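Local atomic coordinates of uncharacterized HDOD domain protein (Geobacter sulfurreducens, PDB entry 3HC1), a protein that is of unknown function but binds two iron ions in an all-helical HDOD domain, consistent with a metal-dependent phosphohydrolase. Residues F236-L246 against V285-R296; R258-W267 against D278-A286. One frame throughout, in Å; residues are numbered along the deposited sequence.

Interaction 1. Residues F236-L246 against V285-R296. With FE (Fe (III) ion), chain C.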
loop_
_atom_site.group_PDB
_atom_site.type_symbol
_atom_site.label_atom_id
_atom_site.label_comp_id
_atom_site.label_asym_id
_atom_site.label_seq_id
_atom_site.Cartn_x
_atom_site.Cartn_y
_atom_site.Cartn_z
ATOM N N PHE A 236 -1.267 -9.124 -5.811
ATOM C CA PHE A 236 -2.534 -9.226 -6.555
ATOM C C PHE A 236 -3.255 -7.886 -6.618
ATOM O O PHE A 236 -3.672 -7.421 -7.704
ATOM C CB PHE A 236 -3.477 -10.331 -6.028
ATOM C CG PHE A 236 -4.768 -10.389 -6.745
ATOM C CD1 PHE A 236 -5.795 -9.550 -6.400
ATOM C CD2 PHE A 236 -4.912 -11.211 -7.857
ATOM C CE1 PHE A 236 -6.956 -9.540 -7.093
ATOM C CE2 PHE A 236 -6.084 -11.209 -8.558
ATOM C CZ PHE A 236 -7.101 -10.380 -8.183
ATOM N N ALA A 237 -3.395 -7.246 -5.466
ATOM C CA ALA A 237 -4.086 -5.958 -5.401
ATOM C C ALA A 237 -3.444 -4.891 -6.301
ATOM O O ALA A 237 -4.152 -4.089 -6.918
ATOM C CB ALA A 237 -4.242 -5.468 -3.947
ATOM N N ASP A 238 -2.129 -4.905 -6.420
ATOM C CA ASP A 238 -1.453 -3.940 -7.243
ATOM C C ASP A 238 -1.765 -4.180 -8.719
ATOM O O ASP A 238 -2.142 -3.257 -9.450
ATOM C CB ASP A 238 0.062 -3.957 -7.006
ATOM C CG ASP A 238 0.787 -3.130 -8.007
ATOM O OD1 ASP A 238 0.480 -1.941 -8.057
ATOM O OD2 ASP A 238 1.616 -3.645 -8.780
ATOM N N GLU A 239 -1.605 -5.420 -9.166
ATOM C CA GLU A 239 -1.932 -5.771 -10.538
ATOM C C GLU A 239 -3.423 -5.482 -10.875
ATOM O O GLU A 239 -3.744 -4.906 -11.926
ATOM C CB GLU A 239 -1.513 -7.219 -10.866
ATOM C CG GLU A 239 -1.579 -7.476 -12.371
ATOM C CD GLU A 239 -0.824 -8.669 -12.820
ATOM O OE1 GLU A 239 -0.548 -9.482 -11.952
ATOM O OE2 GLU A 239 -0.473 -8.775 -14.021
ATOM N N TYR A 240 -4.310 -5.791 -9.937
ATOM C CA TYR A 240 -5.724 -5.536 -10.097
ATOM C C TYR A 240 -5.984 -4.040 -10.303
ATOM O O TYR A 240 -6.616 -3.650 -11.287
ATOM C CB TYR A 240 -6.548 -6.043 -8.901
ATOM C CG TYR A 240 -8.006 -5.760 -9.088
ATOM C CD1 TYR A 240 -8.557 -4.535 -8.718
ATOM C CD2 TYR A 240 -8.831 -6.687 -9.695
ATOM C CE1 TYR A 240 -9.874 -4.276 -8.951
ATOM C CE2 TYR A 240 -10.135 -6.430 -9.933
ATOM C CZ TYR A 240 -10.670 -5.248 -9.556
ATOM O OH TYR A 240 -11.992 -5.023 -9.832
ATOM N N CYS A 241 -5.474 -3.215 -9.381
ATOM C CA CYS A 241 -5.612 -1.769 -9.451
ATOM C C CYS A 241 -5.040 -1.208 -10.745
ATOM O O CYS A 241 -5.672 -0.375 -11.365
ATOM C CB CYS A 241 -4.994 -1.116 -8.255
ATOM S SG CYS A 241 -6.045 -1.326 -6.773
ATOM N N THR A 242 -3.875 -1.708 -11.173
ATOM C CA THR A 242 -3.221 -1.224 -12.384
ATOM C C THR A 242 -4.072 -1.547 -13.593
ATOM O O THR A 242 -4.186 -0.735 -14.499
ATOM C CB THR A 242 -1.811 -1.816 -12.516
ATOM O OG1 THR A 242 -1.088 -1.458 -11.339
ATOM C CG2 THR A 242 -1.057 -1.273 -13.764
ATOM N N LEU A 243 -4.667 -2.730 -13.591
ATOM C CA LEU A 243 -5.561 -3.175 -14.684
ATOM C C LEU A 243 -6.983 -2.614 -14.628
ATOM O O LEU A 243 -7.659 -2.678 -15.619
ATOM C CB LEU A 243 -5.600 -4.705 -14.790
ATOM C CG LEU A 243 -4.340 -5.374 -15.355
ATOM C CD1 LEU A 243 -4.377 -6.919 -15.107
ATOM C CD2 LEU A 243 -4.054 -5.042 -16.818
ATOM N N ARG A 244 -7.423 -2.053 -13.517
ATOM C CA ARG A 244 -8.778 -1.520 -13.368
ATOM C C ARG A 244 -8.800 -0.028 -13.043
ATOM O O ARG A 244 -9.572 0.428 -12.202
ATOM C CB ARG A 244 -9.511 -2.301 -12.268
ATOM C CG ARG A 244 -9.724 -3.773 -12.561
ATOM C CD ARG A 244 -10.551 -4.020 -13.783
ATOM N NE ARG A 244 -11.129 -5.367 -13.833
ATOM C CZ ARG A 244 -11.418 -6.048 -14.954
ATOM N NH1 ARG A 244 -11.177 -5.543 -16.131
ATOM N NH2 ARG A 244 -11.949 -7.257 -14.897
ATOM N N ARG A 245 -7.916 0.723 -13.685
ATOM C CA ARG A 245 -7.930 2.177 -13.711
ATOM C C ARG A 245 -7.673 2.795 -12.336
ATOM O O ARG A 245 -8.177 3.868 -12.058
ATOM C CB ARG A 245 -9.242 2.749 -14.294
ATOM C CG ARG A 245 -9.702 2.182 -15.681
ATOM C CD ARG A 245 -11.065 2.780 -16.080
ATOM N NE ARG A 245 -11.251 2.796 -17.531
ATOM C CZ ARG A 245 -12.068 2.000 -18.221
ATOM N NH1 ARG A 245 -12.819 1.070 -17.620
ATOM N NH2 ARG A 245 -12.142 2.138 -19.543
ATOM N N LEU A 246 -6.893 2.118 -11.488
ATOM C CA LEU A 246 -6.542 2.671 -10.181
ATOM C C LEU A 246 -5.001 2.588 -10.011
ATOM O O LEU A 246 -4.485 2.098 -9.018
ATOM C CB LEU A 246 -7.329 1.950 -9.090
ATOM C CG LEU A 246 -7.336 2.433 -7.620
ATOM C CD1 LEU A 246 -7.479 3.938 -7.563
ATOM C CD2 LEU A 246 -8.425 1.693 -6.865
ATOM N N VAL A 285 -12.813 -12.109 -7.504
ATOM C CA VAL A 285 -12.558 -11.228 -8.630
ATOM C C VAL A 285 -13.871 -10.576 -9.084
ATOM O O VAL A 285 -13.927 -9.370 -9.311
ATOM C CB VAL A 285 -11.894 -11.946 -9.810
ATOM C CG1 VAL A 285 -11.850 -10.979 -11.058
ATOM C CG2 VAL A 285 -10.511 -12.365 -9.432
ATOM N N ALA A 286 -14.940 -11.382 -9.172
ATOM C CA ALA A 286 -16.240 -10.858 -9.558
ATOM C C ALA A 286 -16.729 -9.764 -8.648
ATOM O O ALA A 286 -17.232 -8.700 -9.148
ATOM C CB ALA A 286 -17.275 -11.954 -9.693
ATOM N N GLU A 287 -16.571 -9.981 -7.341
ATOM C CA GLU A 287 -16.946 -8.970 -6.333
ATOM C C GLU A 287 -16.169 -7.666 -6.485
ATOM O O GLU A 287 -16.739 -6.556 -6.405
ATOM C CB GLU A 287 -16.757 -9.515 -4.910
ATOM C CG GLU A 287 -17.183 -8.523 -3.854
ATOM C CD GLU A 287 -16.843 -8.947 -2.443
ATOM O OE1 GLU A 287 -16.402 -10.100 -2.213
ATOM O OE2 GLU A 287 -17.069 -8.119 -1.550
ATOM N N LEU A 288 -14.852 -7.790 -6.630
ATOM C CA LEU A 288 -14.003 -6.600 -6.849
ATOM C C LEU A 288 -14.484 -5.803 -8.065
ATOM O O LEU A 288 -14.707 -4.582 -7.998
ATOM C CB LEU A 288 -12.534 -7.017 -6.997
ATOM C CG LEU A 288 -11.903 -7.518 -5.663
ATOM C CD1 LEU A 288 -10.525 -8.066 -5.958
ATOM C CD2 LEU A 288 -11.883 -6.454 -4.542
ATOM N N ASP A 289 -14.675 -6.518 -9.169
ATOM C CA ASP A 289 -15.070 -5.896 -10.410
ATOM C C ASP A 289 -16.434 -5.220 -10.263
ATOM O O ASP A 289 -16.667 -4.140 -10.816
ATOM C CB ASP A 289 -15.136 -6.950 -11.503
ATOM C CG ASP A 289 -13.785 -7.313 -12.051
ATOM O OD1 ASP A 289 -12.752 -6.702 -11.646
ATOM O OD2 ASP A 289 -13.766 -8.211 -12.915
ATOM N N SER A 290 -17.336 -5.836 -9.503
ATOM C CA SER A 290 -18.645 -5.224 -9.250
ATOM C C SER A 290 -18.559 -3.954 -8.380
ATOM O O SER A 290 -19.456 -3.125 -8.395
ATOM C CB SER A 290 -19.614 -6.229 -8.611
ATOM O OG SER A 290 -19.427 -6.312 -7.207
ATOM N N SER A 291 -17.495 -3.784 -7.617
ATOM C CA SER A 291 -17.426 -2.601 -6.737
ATOM C C SER A 291 -16.277 -1.608 -6.987
ATOM O O SER A 291 -16.151 -0.572 -6.263
ATOM C CB SER A 291 -17.434 -3.068 -5.276
ATOM O OG SER A 291 -16.362 -3.928 -5.074
ATOM N N ILE A 292 -15.481 -1.859 -8.027
ATOM C CA ILE A 292 -14.294 -1.038 -8.270
ATOM C C ILE A 292 -14.621 0.417 -8.661
ATOM O O ILE A 292 -13.912 1.298 -8.275
ATOM C CB ILE A 292 -13.335 -1.709 -9.296
ATOM C CG1 ILE A 292 -11.991 -1.004 -9.364
ATOM C CG2 ILE A 292 -13.972 -1.808 -10.665
ATOM C CD1 ILE A 292 -11.213 -0.976 -8.113
ATOM N N VAL A 293 -15.719 0.677 -9.363
ATOM C CA VAL A 293 -16.105 2.058 -9.610
ATOM C C VAL A 293 -16.333 2.801 -8.275
ATOM O O VAL A 293 -15.810 3.914 -8.038
ATOM C CB VAL A 293 -17.341 2.119 -10.542
ATOM C CG1 VAL A 293 -17.997 3.543 -10.562
ATOM C CG2 VAL A 293 -16.886 1.686 -11.931
ATOM N N GLU A 294 -17.113 2.176 -7.413
ATOM C CA GLU A 294 -17.334 2.701 -6.060
ATOM C C GLU A 294 -16.048 2.815 -5.241
ATOM O O GLU A 294 -15.814 3.844 -4.575
ATOM C CB GLU A 294 -18.345 1.849 -5.335
ATOM C CG GLU A 294 -19.733 2.098 -5.849
ATOM C CD GLU A 294 -20.678 0.952 -5.604
ATOM O OE1 GLU A 294 -20.390 -0.189 -6.062
ATOM O OE2 GLU A 294 -21.733 1.211 -4.975
ATOM N N ILE A 295 -15.182 1.821 -5.338
ATOM C CA ILE A 295 -13.898 1.854 -4.573
ATOM C C ILE A 295 -13.062 3.061 -5.041
ATOM O O ILE A 295 -12.606 3.890 -4.238
ATOM C CB ILE A 295 -13.108 0.537 -4.716
ATOM C CG1 ILE A 295 -13.783 -0.602 -3.941
ATOM C CG2 ILE A 295 -11.668 0.701 -4.231
ATOM C CD1 ILE A 295 -13.373 -1.997 -4.452
ATOM N N ARG A 296 -12.963 3.216 -6.355
ATOM C CA ARG A 296 -12.252 4.348 -6.940
ATOM C C ARG A 296 -12.830 5.702 -6.548
ATOM O O ARG A 296 -12.078 6.641 -6.288
ATOM C CB ARG A 296 -12.213 4.238 -8.473
ATOM C CG ARG A 296 -11.323 3.157 -8.998
ATOM C CD ARG A 296 -10.853 3.424 -10.456
ATOM N NE ARG A 296 -11.962 3.537 -11.380
ATOM C CZ ARG A 296 -12.534 2.543 -12.076
ATOM N NH1 ARG A 296 -12.120 1.274 -12.019
ATOM N NH2 ARG A 296 -13.559 2.833 -12.871
HETATM FE FE FE C . 1.846 -0.322 -7.290
HETATM O O HOH W 1 3.304 -1.660 -7.486
#

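Interaction 2. Residues R258-W267 against D278-A286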
loop_
_atom_site.group_PDB
_atom_site.type_symbol
_atom_site.label_atom_id
_atom_site.label_comp_id
_atom_site.label_asym_id
_atom_site.label_seq_id
_atom_site.Cartn_x
_atom_site.Cartn_y
_atom_site.Cartn_z
ATOM N N ARG A 258 -9.965 -10.513 -16.780
ATOM C CA ARG A 258 -10.649 -11.347 -15.821
ATOM C C ARG A 258 -9.905 -12.669 -15.692
ATOM O O ARG A 258 -9.617 -13.124 -14.587
ATOM C CB ARG A 258 -12.114 -11.591 -16.228
ATOM C CG ARG A 258 -12.933 -12.286 -15.152
ATOM C CD ARG A 258 -14.304 -12.723 -15.587
ATOM N NE ARG A 258 -14.380 -13.209 -16.978
ATOM C CZ ARG A 258 -14.078 -14.437 -17.384
ATOM N NH1 ARG A 258 -13.691 -15.379 -16.519
ATOM N NH2 ARG A 258 -14.164 -14.735 -18.676
ATOM N N THR A 259 -9.584 -13.287 -16.821
ATOM C CA THR A 259 -8.856 -14.548 -16.819
ATOM C C THR A 259 -7.502 -14.433 -16.143
ATOM O O THR A 259 -7.150 -15.281 -15.331
ATOM C CB THR A 259 -8.706 -15.095 -18.245
ATOM O OG1 THR A 259 -9.991 -15.541 -18.671
ATOM C CG2 THR A 259 -7.737 -16.261 -18.306
ATOM N N LEU A 260 -6.736 -13.390 -16.468
ATOM C CA LEU A 260 -5.478 -13.133 -15.764
ATOM C C LEU A 260 -5.701 -13.103 -14.241
ATOM O O LEU A 260 -5.035 -13.814 -13.473
ATOM C CB LEU A 260 -4.864 -11.834 -16.235
ATOM C CG LEU A 260 -3.517 -11.415 -15.667
ATOM C CD1 LEU A 260 -2.802 -10.487 -16.706
ATOM C CD2 LEU A 260 -3.674 -10.731 -14.264
ATOM N N LEU A 261 -6.651 -12.299 -13.806
ATOM C CA LEU A 261 -6.870 -12.120 -12.377
ATOM C C LEU A 261 -7.304 -13.436 -11.729
ATOM O O LEU A 261 -6.846 -13.809 -10.631
ATOM C CB LEU A 261 -7.898 -11.028 -12.130
ATOM C CG LEU A 261 -7.562 -9.608 -12.594
ATOM C CD1 LEU A 261 -8.830 -8.762 -12.465
ATOM C CD2 LEU A 261 -6.401 -9.017 -11.839
ATOM N N GLU A 262 -8.173 -14.173 -12.414
ATOM C CA GLU A 262 -8.645 -15.455 -11.886
ATOM C C GLU A 262 -7.543 -16.489 -11.730
ATOM O O GLU A 262 -7.611 -17.286 -10.803
ATOM C CB GLU A 262 -9.761 -16.030 -12.740
ATOM C CG GLU A 262 -11.125 -15.388 -12.426
ATOM C CD GLU A 262 -12.254 -15.881 -13.351
ATOM O OE1 GLU A 262 -12.103 -16.932 -14.015
ATOM O OE2 GLU A 262 -13.315 -15.198 -13.409
ATOM N N ASN A 263 -6.596 -16.512 -12.684
ATOM C CA ASN A 263 -5.482 -17.465 -12.710
ATOM C C ASN A 263 -4.181 -16.937 -12.056
ATOM O O ASN A 263 -3.140 -17.598 -12.088
ATOM C CB ASN A 263 -5.135 -17.834 -14.173
ATOM C CG ASN A 263 -6.291 -18.462 -14.914
ATOM O OD1 ASN A 263 -7.224 -18.931 -14.315
ATOM N ND2 ASN A 263 -6.244 -18.423 -16.226
ATOM N N HIS A 264 -4.243 -15.757 -11.470
ATOM C CA HIS A 264 -3.064 -15.102 -10.886
ATOM C C HIS A 264 -2.326 -16.020 -9.880
ATOM O O HIS A 264 -2.973 -16.726 -9.112
ATOM C CB HIS A 264 -3.494 -13.818 -10.199
ATOM C CG HIS A 264 -2.356 -12.880 -9.856
ATOM N ND1 HIS A 264 -1.538 -13.068 -8.763
ATOM C CD2 HIS A 264 -1.988 -11.697 -10.397
ATOM C CE1 HIS A 264 -0.664 -12.074 -8.690
ATOM N NE2 HIS A 264 -0.913 -11.229 -9.675
ATOM N N PRO A 265 -0.982 -16.007 -9.904
ATOM C CA PRO A 265 -0.215 -16.899 -9.027
ATOM C C PRO A 265 -0.388 -16.664 -7.525
ATOM O O PRO A 265 -0.075 -17.562 -6.723
ATOM C CB PRO A 265 1.244 -16.647 -9.458
ATOM C CG PRO A 265 1.237 -15.432 -10.270
ATOM C CD PRO A 265 -0.107 -15.339 -10.890
ATOM N N SER A 266 -0.879 -15.491 -7.139
ATOM C CA SER A 266 -1.072 -15.193 -5.732
ATOM C C SER A 266 -2.083 -16.138 -5.086
ATOM O O SER A 266 -1.963 -16.414 -3.914
ATOM C CB SER A 266 -1.527 -13.764 -5.500
ATOM O OG SER A 266 -0.483 -12.854 -5.684
ATOM N N TRP A 267 -3.072 -16.607 -5.845
ATOM C CA TRP A 267 -4.134 -17.426 -5.276
ATOM C C TRP A 267 -3.553 -18.719 -4.725
ATOM O O TRP A 267 -3.859 -19.068 -3.616
ATOM C CB TRP A 267 -5.272 -17.708 -6.267
ATOM C CG TRP A 267 -5.947 -16.515 -6.703
ATOM C CD1 TRP A 267 -6.034 -16.048 -7.980
ATOM C CD2 TRP A 267 -6.596 -15.548 -5.872
ATOM N NE1 TRP A 267 -6.725 -14.859 -7.997
ATOM C CE2 TRP A 267 -7.087 -14.537 -6.715
ATOM C CE3 TRP A 267 -6.881 -15.482 -4.498
ATOM C CZ2 TRP A 267 -7.822 -13.436 -6.227
ATOM C CZ3 TRP A 267 -7.569 -14.395 -4.008
ATOM C CH2 TRP A 267 -8.034 -13.374 -4.866
ATOM N N ASP A 278 -10.651 -21.688 2.693
ATOM C CA ASP A 278 -11.496 -22.110 1.582
ATOM C C ASP A 278 -12.126 -20.865 0.988
ATOM O O ASP A 278 -12.866 -20.139 1.669
ATOM C CB ASP A 278 -12.586 -23.067 2.071
ATOM C CG ASP A 278 -12.028 -24.412 2.497
ATOM O OD1 ASP A 278 -10.799 -24.526 2.735
ATOM O OD2 ASP A 278 -12.826 -25.367 2.595
ATOM N N PHE A 279 -11.798 -20.597 -0.265
ATOM C CA PHE A 279 -12.327 -19.440 -0.964
ATOM C C PHE A 279 -12.449 -19.756 -2.443
ATOM O O PHE A 279 -11.820 -20.705 -2.947
ATOM C CB PHE A 279 -11.441 -18.202 -0.744
ATOM C CG PHE A 279 -10.031 -18.350 -1.251
ATOM C CD1 PHE A 279 -9.719 -18.063 -2.567
ATOM C CD2 PHE A 279 -9.015 -18.737 -0.398
ATOM C CE1 PHE A 279 -8.420 -18.174 -3.035
ATOM C CE2 PHE A 279 -7.707 -18.832 -0.853
ATOM C CZ PHE A 279 -7.407 -18.554 -2.160
ATOM N N ASP A 280 -13.253 -18.952 -3.128
ATOM C CA ASP A 280 -13.379 -19.073 -4.539
ATOM C C ASP A 280 -12.865 -17.759 -5.145
ATOM O O ASP A 280 -13.558 -16.746 -5.121
ATOM C CB ASP A 280 -14.836 -19.347 -4.887
ATOM C CG ASP A 280 -15.066 -19.501 -6.370
ATOM O OD1 ASP A 280 -14.114 -19.366 -7.161
ATOM O OD2 ASP A 280 -16.217 -19.778 -6.746
ATOM N N GLU A 281 -11.658 -17.798 -5.709
ATOM C CA GLU A 281 -11.068 -16.605 -6.323
ATOM C C GLU A 281 -11.911 -16.064 -7.504
ATOM O O GLU A 281 -11.892 -14.870 -7.779
ATOM C CB GLU A 281 -9.618 -16.860 -6.733
ATOM C CG GLU A 281 -9.401 -17.929 -7.790
ATOM C CD GLU A 281 -9.132 -19.302 -7.187
ATOM O OE1 GLU A 281 -9.804 -19.645 -6.205
ATOM O OE2 GLU A 281 -8.240 -20.002 -7.680
ATOM N N LYS A 282 -12.673 -16.922 -8.188
ATOM C CA LYS A 282 -13.625 -16.453 -9.215
ATOM C C LYS A 282 -14.651 -15.469 -8.640
ATOM O O LYS A 282 -14.885 -14.397 -9.195
ATOM C CB LYS A 282 -14.364 -17.623 -9.877
ATOM C CG LYS A 282 -13.474 -18.532 -10.739
ATOM C CD LYS A 282 -14.301 -19.603 -11.472
ATOM C CE LYS A 282 -14.804 -20.726 -10.516
ATOM N NZ LYS A 282 -16.144 -21.364 -10.878
ATOM N N LEU A 283 -15.250 -15.815 -7.511
ATOM C CA LEU A 283 -16.247 -14.931 -6.871
ATOM C C LEU A 283 -15.608 -13.673 -6.274
ATOM O O LEU A 283 -16.215 -12.605 -6.298
ATOM C CB LEU A 283 -17.027 -15.682 -5.804
ATOM C CG LEU A 283 -17.795 -16.889 -6.370
ATOM C CD1 LEU A 283 -18.432 -17.723 -5.226
ATOM C CD2 LEU A 283 -18.846 -16.469 -7.421
ATOM N N ILE A 284 -14.390 -13.795 -5.754
ATOM C CA ILE A 284 -13.666 -12.621 -5.251
ATOM C C ILE A 284 -13.354 -11.633 -6.384
ATOM O O ILE A 284 -13.586 -10.453 -6.230
ATOM C CB ILE A 284 -12.345 -12.959 -4.505
ATOM C CG1 ILE A 284 -12.596 -13.899 -3.307
ATOM C CG2 ILE A 284 -11.613 -11.642 -4.028
ATOM C CD1 ILE A 284 -11.333 -14.478 -2.711
ATOM N N VAL A 285 -12.813 -12.109 -7.504
ATOM C CA VAL A 285 -12.558 -11.228 -8.630
ATOM C C VAL A 285 -13.871 -10.576 -9.084
ATOM O O VAL A 285 -13.927 -9.370 -9.311
ATOM C CB VAL A 285 -11.894 -11.946 -9.810
ATOM C CG1 VAL A 285 -11.850 -10.979 -11.058
ATOM C CG2 VAL A 285 -10.511 -12.365 -9.432
ATOM N N ALA A 286 -14.940 -11.382 -9.172
ATOM C CA ALA A 286 -16.240 -10.858 -9.558
ATOM C C ALA A 286 -16.729 -9.764 -8.648
ATOM O O ALA A 286 -17.232 -8.700 -9.148
ATOM C CB ALA A 286 -17.275 -11.954 -9.693
HETATM O O HOH W 2 -6.446 -19.308 -9.370
#

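Interaction 1. Residues F236-L246 against V285-R296
Y240, R296 and R244 bury the most surface where helix 229-243, which carries the last aspartate of the HD-type metal motif, meets helix 281-302; the short axes cross at -62°. Y240 lies between the two helices with its CG anti to the backbone N (chi1 180°), and that torsion sends the ring across to the second helix. L288 CD1 sits over the rim of one face and R244 CG, one turn on, over the rim of the opposite face, while I292 CD1 meets the edge 3.7 Å from Y240 CE1. At the end of the ring, Y240 OH donates to D289 OD1 over 2.6 Å, onto the anti lone pair of that oxygen. The same oxygen takes a second bond from R244 NE, while R244 NH2 reaches D289 OD2 at 2.9 Å. This side-on salt bridge comes from above the carboxylate plane, the two flat groups being 67° apart, and with the phenol it fixes the rotation of the carboxylate. D238, two residues before Y240, does not face this contact; its OD1 binds iron at 2.3 Å, alongside H122, H152, D153 and E249. Beyond the helix end, L246 CD2 packs on the R296 stem, and L246 O accepts from H122 ND1, linking the turn to an iron ligand. R245 CB covers one face of the R296 guanidinium, whose NH1 makes a weak bond of 2.7 Å to R244 O.

Interaction 2. Residues R258-W267 against D278-A286
W267 and E281 form the tight part of this contact, a case of an acidic residue packing through its aliphatic stem. E281 CB stands over the centre of the indole, 3.4 Å from the centroid of the five-membered ring and 14° off its normal, a CH-pi contact. Its CG lies between the backbone N and the carbonyl carbon (chi1 63°), which lets the chain run over the pyrrole side toward W267 CD1 and E262 O. The indole is held in turn by its own segment: W267 NE1 donates to L261 O at 2.8 Å, with the oxygen in the ring plane. Around the six-membered ring, F279 CE1 comes within 3.4 Å of W267 CE3, the rings inclined at 50°, and I284 CD1 touches W267 CZ3. V285, which also meets F236, here turns CG2 toward L261 CB at 4.0 Å. Three consecutive helices of the all-helical HDOD fold, 257-263, 266-273 and 281-302, meet here, with H264 ND1 capping S266 N at the start of the second and D280 at the N-cap of the last, its bond to K282 N weak. On the looser side, water 2 bridges the segments, donating to E262 O and to E281 OE2, while E281 OE1 has a salt bridge to R271. Further out, K282 CG lies 3.9 Å from E262 OE1, and the rest of the lysine chain bends off. The E262 carboxylate instead pairs within its own helix, where R258 NH1 reaches E262 OE2 at 3.1 Å, nearly straight and in the guanidinium plane.

Overall arrangement
The two contacts illustrate how one long helix can gather successive helices of a metal-binding domain. Their centres lie about 12 Å apart, and both use helix 281-302: interaction 2 takes its beginning, interaction 1 the part that follows, with V285 and A286 common to both. Along the chain, 236-246 comes first, then 258-267, then 278-286, which runs into 285-296. Helices 229-243 and 257-263 also touch directly, Y240 packing on L261; F236 in addition meets H264, in the link after helix 257-263, edge-to-face, and W267 on helix 266-273 with planes at about 55°. The helix bearing the iron ligand D238 is thus joined to the C-terminal helices by continuous packing.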